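Local atomic coordinates of hypothetical protein (Neisseria meningitidis, PDB entry 2I45), a protein that is of unknown function but adopts the small beta-rich cupin fold and assembles as a pair of identical subunits. Residues F53-D58 / S94-E99. Residues are numbered along the deposited sequence; the frame is centred on the assembly and turned at random.
Sequences FAVEGD and SLVLIE
F53 and V96 pair their backbones where two antiparallel strands, 50-56 and 92-99, lie side by side within the five-stranded sheet of the cupin fold, and a classic beta bulge interrupts that pairing. At the regular end, F53 N donates to V96 O (2.8 Å) and V96 N to F53 O (3.0 Å). F53 O also receives a CA-H...O contact from L95 CA at 3.3 Å.

Farther along, two residues, V55 and E56, stand opposite the single S94. E56 N reaches S94 O at 3.1 Å with a nearly straight N-H...O (163°), and S94 N returns the bond to E56 O (2.8 Å); V55 N gives the same S94 O a second, weak and strongly bent hydrogen bond. An inverse gamma turn centred on A54 leads into the bulge and leaves the V55 side chain directed toward the partner strand. With CG1 of V55 anti to the backbone N (chi1 -177°), CG2 lies beside that N and meets V96 CG2 at 3.6 Å. On the other face, L95 turns CD1 back over the F53 backbone, 3.4 Å from F53 N.

Helix 8-13 packs over the side of F53, V55, S94 and V96: L8 touches F53 and V96, L12 touches V55 and S94. The F53 ring also meets F53 of the second subunit. Strand 75-79, next to A54, and strand 29-37, bonded to L95 and L97, flank the pair.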
# COMPACT_ATOMS: atom_id res chain seq x y z
N PHE B 53 2.74 -0.20 5.65
CA PHE B 53 1.60 -1.04 5.67
C PHE B 53 1.95 -2.32 6.43
O PHE B 53 2.94 -2.97 6.13
CB PHE B 53 1.02 -1.21 4.25
CG PHE B 53 0.05 -2.37 4.12
CD1 PHE B 53 -1.07 -2.45 4.92
CD2 PHE B 53 0.25 -3.36 3.16
CE1 PHE B 53 -2.01 -3.52 4.82
CE2 PHE B 53 -0.63 -4.43 3.04
CZ PHE B 53 -1.79 -4.52 3.90
N ALA B 54 1.16 -2.65 7.44
CA ALA B 54 1.56 -3.70 8.33
C ALA B 54 0.97 -4.89 7.74
O ALA B 54 -0.23 -5.25 8.07
CB ALA B 54 1.02 -3.50 9.69
N VAL B 55 1.78 -5.49 6.88
CA VAL B 55 1.35 -6.70 6.15
C VAL B 55 1.04 -7.81 7.11
O VAL B 55 -0.03 -8.36 7.05
CB VAL B 55 2.34 -7.23 5.09
CG1 VAL B 55 1.74 -8.40 4.40
CG2 VAL B 55 2.71 -6.13 4.06
N GLU B 56 1.96 -8.14 8.01
CA GLU B 56 1.65 -9.25 8.98
C GLU B 56 2.25 -8.87 10.32
O GLU B 56 3.36 -8.27 10.33
CB GLU B 56 2.20 -10.57 8.51
CG GLU B 56 1.98 -11.63 9.50
CD GLU B 56 2.71 -12.93 9.15
OE1 GLU B 56 3.54 -12.89 8.19
OE2 GLU B 56 2.44 -13.97 9.83
N GLY B 57 1.51 -9.12 11.41
CA GLY B 57 1.90 -8.66 12.76
C GLY B 57 1.66 -7.20 13.09
O GLY B 57 1.37 -6.40 12.21
N ASP B 58 1.81 -6.81 14.35
CA ASP B 58 1.62 -5.37 14.71
C ASP B 58 2.91 -4.61 14.97
O ASP B 58 3.92 -5.18 15.23
CB ASP B 58 0.65 -5.22 15.89
CG ASP B 58 -0.51 -6.20 15.80
OD1 ASP B 58 -0.77 -6.68 14.67
OD2 ASP B 58 -1.15 -6.52 16.83
N SER B 94 5.98 -7.71 9.67
CA SER B 94 6.34 -7.55 8.28
C SER B 94 5.64 -6.37 7.66
O SER B 94 4.42 -6.26 7.74
CB SER B 94 5.98 -8.80 7.52
OG SER B 94 6.57 -9.90 8.17
N LEU B 95 6.42 -5.52 6.98
CA LEU B 95 5.95 -4.20 6.64
C LEU B 95 6.41 -3.73 5.27
O LEU B 95 7.59 -3.85 4.94
CB LEU B 95 6.52 -3.24 7.69
CG LEU B 95 6.89 -1.77 7.33
CD1 LEU B 95 5.68 -0.84 7.33
CD2 LEU B 95 7.85 -1.18 8.32
N VAL B 96 5.50 -3.14 4.50
CA VAL B 96 5.87 -2.46 3.28
C VAL B 96 5.95 -0.96 3.48
O VAL B 96 5.00 -0.32 3.96
CB VAL B 96 4.89 -2.68 2.13
CG1 VAL B 96 5.44 -1.97 0.86
CG2 VAL B 96 4.69 -4.12 1.89
N LEU B 97 7.08 -0.41 3.11
CA LEU B 97 7.16 1.03 2.94
C LEU B 97 7.00 1.41 1.49
O LEU B 97 7.50 0.68 0.64
CB LEU B 97 8.52 1.55 3.39
CG LEU B 97 8.56 2.19 4.77
CD1 LEU B 97 8.73 1.13 5.85
CD2 LEU B 97 9.66 3.26 4.85
N ILE B 98 6.38 2.57 1.23
CA ILE B 98 6.24 3.08 -0.14
C ILE B 98 6.67 4.55 -0.30
O ILE B 98 6.33 5.40 0.50
CB ILE B 98 4.77 2.90 -0.67
CG1 ILE B 98 4.39 1.44 -0.66
CG2 ILE B 98 4.62 3.39 -2.05
CD1 ILE B 98 3.36 1.06 0.37
N GLU B 99 7.38 4.86 -1.37
CA GLU B 99 7.72 6.22 -1.65
C GLU B 99 7.68 6.46 -3.12
O GLU B 99 7.73 5.49 -3.85
CB GLU B 99 9.11 6.51 -1.14
CG GLU B 99 10.12 5.36 -1.27
CD GLU B 99 11.52 5.80 -0.75
OE1 GLU B 99 12.20 6.65 -1.44
OE2 GLU B 99 11.89 5.27 0.36